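Local coordinates for Alpha/beta hydrolase fold protein (Nakamurella multipartita, PDB 4Y7D), which probably acts as a hydrolase of the alpha/beta hydrolase fold, its substrate and reaction not established, at residues G23-V28 / I64-P69; Q85-A90 / A118-R123. One frame throughout, in Å; residues are numbered along the deposited sequence.

Interaction 1 of 2, residues G23-V28 / I64-P69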
loop_
_atom_site.group_PDB
_atom_site.type_symbol
_atom_site.label_atom_id
_atom_site.label_comp_id
_atom_site.label_asym_id
_atom_site.label_seq_id
_atom_site.Cartn_x
_atom_site.Cartn_y
_atom_site.Cartn_z
ATOM N N GLY A 23 -10.144 -18.128 7.615
ATOM C CA GLY A 23 -8.807 -18.739 7.554
ATOM C C GLY A 23 -7.794 -17.965 8.369
ATOM O O GLY A 23 -8.090 -16.918 8.944
ATOM N N GLU A 24 -6.567 -18.462 8.377
ATOM C CA GLU A 24 -5.502 -17.798 9.094
ATOM C C GLU A 24 -5.001 -16.573 8.335
ATOM O O GLU A 24 -4.956 -16.568 7.107
ATOM C CB GLU A 24 -4.364 -18.790 9.381
ATOM C CG GLU A 24 -4.743 -19.783 10.480
ATOM C CD GLU A 24 -3.738 -20.899 10.707
ATOM O OE1 GLU A 24 -2.616 -20.854 10.153
ATOM O OE2 GLU A 24 -4.081 -21.844 11.455
ATOM N N VAL A 25 -4.658 -15.530 9.079
ATOM C CA VAL A 25 -4.045 -14.331 8.483
ATOM C C VAL A 25 -2.977 -13.837 9.418
ATOM O O VAL A 25 -3.199 -13.757 10.651
ATOM C CB VAL A 25 -5.074 -13.202 8.108
ATOM C CG1 VAL A 25 -5.749 -12.622 9.341
ATOM C CG2 VAL A 25 -4.440 -12.066 7.319
ATOM N N ASP A 26 -1.791 -13.522 8.877
ATOM C CA ASP A 26 -0.741 -12.964 9.700
ATOM C C ASP A 26 -0.835 -11.453 9.731
ATOM O O ASP A 26 -1.170 -10.792 8.716
ATOM C CB ASP A 26 0.635 -13.405 9.180
ATOM C CG ASP A 26 0.997 -14.807 9.579
ATOM O OD1 ASP A 26 0.172 -15.570 10.175
ATOM O OD2 ASP A 26 2.171 -15.161 9.323
ATOM N N CYS A 27 -0.445 -10.888 10.857
ATOM C CA CYS A 27 -0.418 -9.448 10.980
ATOM C C CYS A 27 0.561 -8.997 12.038
ATOM O O CYS A 27 1.037 -9.794 12.834
ATOM C CB CYS A 27 -1.822 -8.884 11.202
ATOM S SG CYS A 27 -2.542 -9.375 12.737
ATOM N N VAL A 28 0.867 -7.698 12.054
ATOM C CA VAL A 28 1.629 -7.083 13.104
ATOM C C VAL A 28 0.727 -6.011 13.660
ATOM O O VAL A 28 0.144 -5.221 12.921
ATOM C CB VAL A 28 2.958 -6.484 12.584
ATOM C CG1 VAL A 28 3.752 -5.815 13.685
ATOM C CG2 VAL A 28 3.799 -7.558 11.906
ATOM N N ILE A 64 -3.015 -2.212 12.276
ATOM C CA ILE A 64 -3.189 -3.613 12.094
ATOM C C ILE A 64 -2.630 -3.859 10.690
ATOM O O ILE A 64 -3.269 -3.529 9.717
ATOM C CB ILE A 64 -4.687 -4.018 12.222
ATOM C CG1 ILE A 64 -5.212 -3.667 13.625
ATOM C CG2 ILE A 64 -4.891 -5.506 11.914
ATOM C CD1 ILE A 64 -6.713 -3.511 13.686
ATOM N N VAL A 65 -1.419 -4.400 10.609
ATOM C CA VAL A 65 -0.703 -4.462 9.319
ATOM C C VAL A 65 -0.735 -5.909 8.865
ATOM O O VAL A 65 -0.109 -6.763 9.520
ATOM C CB VAL A 65 0.772 -4.071 9.528
ATOM C CG1 VAL A 65 1.561 -4.223 8.231
ATOM C CG2 VAL A 65 0.909 -2.702 10.208
ATOM N N VAL A 66 -1.522 -6.206 7.830
ATOM C CA VAL A 66 -1.659 -7.585 7.381
ATOM C C VAL A 66 -0.594 -7.988 6.401
ATOM O O VAL A 66 -0.035 -7.131 5.715
ATOM C CB VAL A 66 -3.013 -7.826 6.653
ATOM C CG1 VAL A 66 -4.123 -7.918 7.681
ATOM C CG2 VAL A 66 -3.303 -6.744 5.618
ATOM N N ASP A 67 -0.365 -9.297 6.318
ATOM C CA ASP A 67 0.196 -9.955 5.139
ATOM C C ASP A 67 -1.012 -10.450 4.339
ATOM O O ASP A 67 -1.784 -11.260 4.829
ATOM C CB ASP A 67 1.089 -11.122 5.517
ATOM C CG ASP A 67 2.450 -10.703 5.994
ATOM O OD1 ASP A 67 3.133 -10.000 5.221
ATOM O OD2 ASP A 67 2.883 -11.083 7.128
ATOM N N ARG A 68 -1.225 -9.928 3.135
ATOM C CA ARG A 68 -2.323 -10.401 2.308
ATOM C C ARG A 68 -2.059 -11.827 1.870
ATOM O O ARG A 68 -0.896 -12.291 1.875
ATOM C CB ARG A 68 -2.589 -9.475 1.125
ATOM C CG ARG A 68 -3.091 -8.095 1.578
ATOM C CD ARG A 68 -3.699 -7.283 0.444
ATOM N NE ARG A 68 -2.650 -6.857 -0.491
ATOM C CZ ARG A 68 -2.440 -7.411 -1.676
ATOM N NH1 ARG A 68 -1.424 -7.022 -2.411
ATOM N NH2 ARG A 68 -3.206 -8.395 -2.080
ATOM N N PRO A 69 -3.126 -12.551 1.555
ATOM C CA PRO A 69 -2.969 -13.949 1.109
ATOM C C PRO A 69 -1.941 -14.136 0.011
ATOM O O PRO A 69 -1.978 -13.392 -0.994
ATOM C CB PRO A 69 -4.369 -14.305 0.655
ATOM C CG PRO A 69 -5.244 -13.542 1.632
ATOM C CD PRO A 69 -4.561 -12.204 1.747
HETATM O O HOH W 1 3.655 -13.608 7.739
#

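Interaction 2 of 2, residues Q85-A90 / A118-R123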
loop_
_atom_site.group_PDB
_atom_site.type_symbol
_atom_site.label_atom_id
_atom_site.label_comp_id
_atom_site.label_asym_id
_atom_site.label_seq_id
_atom_site.Cartn_x
_atom_site.Cartn_y
_atom_site.Cartn_z
ATOM N N GLN A 85 -10.517 -11.268 -0.035
ATOM C CA GLN A 85 -9.599 -10.591 0.866
ATOM C C GLN A 85 -10.331 -9.594 1.752
ATOM O O GLN A 85 -10.039 -9.534 2.947
ATOM C CB GLN A 85 -8.418 -9.992 0.083
ATOM C CG GLN A 85 -7.604 -11.110 -0.543
ATOM C CD GLN A 85 -6.316 -10.714 -1.222
ATOM O OE1 GLN A 85 -5.908 -9.548 -1.187
ATOM N NE2 GLN A 85 -5.623 -11.723 -1.806
ATOM N N ALA A 86 -11.284 -8.836 1.202
ATOM C CA ALA A 86 -12.151 -7.981 2.029
ATOM C C ALA A 86 -12.882 -8.811 3.110
ATOM O O ALA A 86 -12.970 -8.389 4.289
ATOM C CB ALA A 86 -13.158 -7.276 1.179
ATOM N N GLU A 87 -13.409 -9.965 2.717
ATOM C CA GLU A 87 -14.100 -10.858 3.646
ATOM C C GLU A 87 -13.171 -11.306 4.746
ATOM O O GLU A 87 -13.574 -11.367 5.923
ATOM C CB GLU A 87 -14.717 -12.061 2.944
ATOM C CG GLU A 87 -15.843 -12.710 3.736
ATOM C CD GLU A 87 -17.061 -11.789 3.934
ATOM O OE1 GLU A 87 -17.380 -10.973 3.056
ATOM O OE2 GLU A 87 -17.743 -11.938 4.965
ATOM N N LEU A 88 -11.914 -11.540 4.412
ATOM C CA LEU A 88 -10.908 -11.903 5.401
ATOM C C LEU A 88 -10.640 -10.783 6.350
ATOM O O LEU A 88 -10.541 -11.013 7.535
ATOM C CB LEU A 88 -9.589 -12.300 4.710
ATOM C CG LEU A 88 -8.430 -12.775 5.577
ATOM C CD1 LEU A 88 -8.753 -14.032 6.348
ATOM C CD2 LEU A 88 -7.176 -12.999 4.749
ATOM N N TYR A 89 -10.563 -9.550 5.854
ATOM C CA TYR A 89 -10.306 -8.425 6.740
ATOM C C TYR A 89 -11.443 -8.245 7.748
ATOM O O TYR A 89 -11.232 -7.951 8.941
ATOM C CB TYR A 89 -10.157 -7.074 5.970
ATOM C CG TYR A 89 -9.118 -7.076 4.857
ATOM C CD1 TYR A 89 -8.005 -7.932 4.919
ATOM C CD2 TYR A 89 -9.242 -6.208 3.783
ATOM C CE1 TYR A 89 -7.048 -7.929 3.912
ATOM C CE2 TYR A 89 -8.307 -6.227 2.744
ATOM C CZ TYR A 89 -7.232 -7.076 2.823
ATOM O OH TYR A 89 -6.330 -7.146 1.811
ATOM N N ALA A 90 -12.666 -8.401 7.284
ATOM C CA ALA A 90 -13.843 -8.273 8.204
ATOM C C ALA A 90 -13.802 -9.407 9.212
ATOM O O ALA A 90 -14.121 -9.205 10.389
ATOM C CB ALA A 90 -15.153 -8.306 7.401
ATOM N N ALA A 118 -16.870 -1.025 0.265
ATOM C CA ALA A 118 -18.090 -1.165 -0.536
ATOM C C ALA A 118 -19.084 -2.122 0.062
ATOM O O ALA A 118 -20.276 -1.811 0.137
ATOM C CB ALA A 118 -17.748 -1.608 -1.976
ATOM N N ARG A 119 -18.629 -3.301 0.457
ATOM C CA ARG A 119 -19.504 -4.370 0.881
ATOM C C ARG A 119 -19.643 -4.517 2.375
ATOM O O ARG A 119 -20.630 -5.086 2.833
ATOM C CB ARG A 119 -19.020 -5.683 0.213
ATOM C CG ARG A 119 -20.031 -6.828 0.283
ATOM C CD ARG A 119 -19.687 -7.972 -0.675
ATOM N NE ARG A 119 -18.324 -8.423 -0.445
ATOM C CZ ARG A 119 -17.948 -9.193 0.580
ATOM N NH1 ARG A 119 -18.863 -9.625 1.467
ATOM N NH2 ARG A 119 -16.650 -9.525 0.729
ATOM N N HIS A 120 -18.707 -3.976 3.155
ATOM C CA HIS A 120 -18.747 -3.962 4.606
ATOM C C HIS A 120 -18.636 -2.519 5.127
ATOM O O HIS A 120 -17.764 -2.204 5.950
ATOM C CB HIS A 120 -17.583 -4.780 5.150
ATOM C CG HIS A 120 -17.643 -6.244 4.838
ATOM N ND1 HIS A 120 -18.199 -7.153 5.704
ATOM C CD2 HIS A 120 -17.177 -6.958 3.790
ATOM C CE1 HIS A 120 -18.103 -8.363 5.185
ATOM N NE2 HIS A 120 -17.473 -8.270 4.033
ATOM N N PRO A 121 -19.507 -1.621 4.666
ATOM C CA PRO A 121 -19.383 -0.204 5.076
ATOM C C PRO A 121 -19.445 0.046 6.585
ATOM O O PRO A 121 -18.807 0.964 7.091
ATOM C CB PRO A 121 -20.578 0.463 4.357
ATOM C CG PRO A 121 -21.587 -0.654 4.241
ATOM C CD PRO A 121 -20.719 -1.826 3.838
ATOM N N ASP A 122 -20.178 -0.782 7.314
ATOM C CA ASP A 122 -20.248 -0.622 8.766
ATOM C C ASP A 122 -18.900 -0.879 9.472
ATOM O O ASP A 122 -18.778 -0.555 10.653
ATOM C CB ASP A 122 -21.287 -1.605 9.360
ATOM C CG ASP A 122 -22.728 -1.258 8.966
ATOM O OD1 ASP A 122 -22.984 -0.180 8.394
ATOM O OD2 ASP A 122 -23.623 -2.086 9.254
ATOM N N ARG A 123 -17.958 -1.516 8.791
ATOM C CA ARG A 123 -16.665 -1.903 9.365
ATOM C C ARG A 123 -15.529 -0.915 9.035
ATOM O O ARG A 123 -14.417 -1.063 9.557
ATOM C CB ARG A 123 -16.229 -3.272 8.856
ATOM C CG ARG A 123 -17.260 -4.362 8.930
ATOM C CD ARG A 123 -17.916 -4.518 10.273
ATOM N NE ARG A 123 -17.053 -5.065 11.340
ATOM C CZ ARG A 123 -16.780 -6.370 11.526
ATOM N NH1 ARG A 123 -17.204 -7.294 10.690
ATOM N NH2 ARG A 123 -16.033 -6.741 12.549
#

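Interaction 1 of 2, residues G23-V28 / I64-P69
Cys27 and Val66 face each other as a non-hydrogen-bonded pair where two antiparallel strands, 23-31 and 62-66, join in the central sheet of the alpha/beta hydrolase fold. The CA atoms of Cys27 and Val66 lie 4.2 Å apart, and the next pair, Val28 with Val65, is closed by two backbone hydrogen bonds: Val28 N to Val65 O and Val65 N to Val28 O, each 2.9 Å. Past Val66 a third bond, from Asp67 N to Asp26 O, is almost straight at the hydrogen (173°). The short segments 23-28 and 64-66 run at 135°, well short of strictly antiparallel. On the Cys27 side, chi1 of Val25 (65°) puts CG1 between the backbone N and the carbonyl carbon and leaves Val25 CG2 to cross Val66 CG1 obliquely, at 4.2 Å; CG2 also rests on the carbonyl oxygen of Asp67. On the other side of the sheet Val28 CB and Val65 CB lie 4.5 Å apart. The carboxylates of Asp26 and Asp67 do not touch: OD2 of each accepts a hydrogen bond from one shared water, which probably eases the repulsion between them. Their OD1 atoms are held separately, Asp26 by Thr17 OG1 and Asp67 by His46 N. Strand 23-31 continues the sheet to the outermost strand 16-20, strand 62-66 pairs on with 35-39, and Val66 packs against Leu92 of helix 82-95.

Interaction 2 of 2, residues Q85-A90 / A118-R123
Glu87 reaches across to Arg119 and His120, its OE1 shared by an arginine salt bridge and a His-carboxylate hydrogen bond that tie helix 82-95 to the C-terminal end of helix 110-119. Glu87 CB lies at the edge of the Arg119 guanidinium, in plane, 3.9 Å from Arg119 NH2. With CG anti to the backbone N (chi1 -158°), the chain then bends at chi2 (64°) and carries Glu87 CD to 3.5 Å from His120 NE2. At the tip, OE1 accepts three hydrogen bonds. Arg119 grips Glu87 OE1 end-on, NH1 at 2.6 Å nearly along the C-O axis and NH2 at 2.8 Å on the anti lone pair. The carboxylate and guanidinium planes are only 26° apart. His120 NE2 donates the third bond to Glu87 OE1 at 2.9 Å, with OE1 in the ring plane but the nitrogen well above the carboxylate plane. Glu87 OE2 passes His120 CE1 at 3.6 Å. With an alanine here the Arg119 guanidinium is likely to lose one of its carboxylate partners and the His120 ring the bond that fixes its rotation. Ala90 CB lies over one face of that ring, toward its rim, in a CH-pi contact 3.8 Å from the His120 centroid. Arg119 has a second carboxylate, Asp83, at NE. The 3-10 turn 121-123 leads from His120 into strand 124-130, and Arg123 turns back to Asp94 and the carbonyls of Leu98 and Ala99, while Ala86 packs on Arg115 and Leu116 of helix 110-119.

From the N terminus, strand 23-31 is followed by strand 35-39 and helix 46-58 before strand 62-66 returns to pair with it, so interaction 1 closes a loop of 35 residues. The chain then enters helix 82-95, passes through strand 101-106 and helix 110-119, and interaction 2 closes a second loop of 27 residues. The two are in series, neither enclosing nor crossing the other. They nevertheless touch: Arg68 NH2 probably hydrogen-bonds Gln85 OE1, and Pro69 packs on Leu88. Interaction 1 thus works within the sheet and interaction 2 between helix 82-95 and the end of helix 110-119 with the turn after it, helix 82-95 linking them.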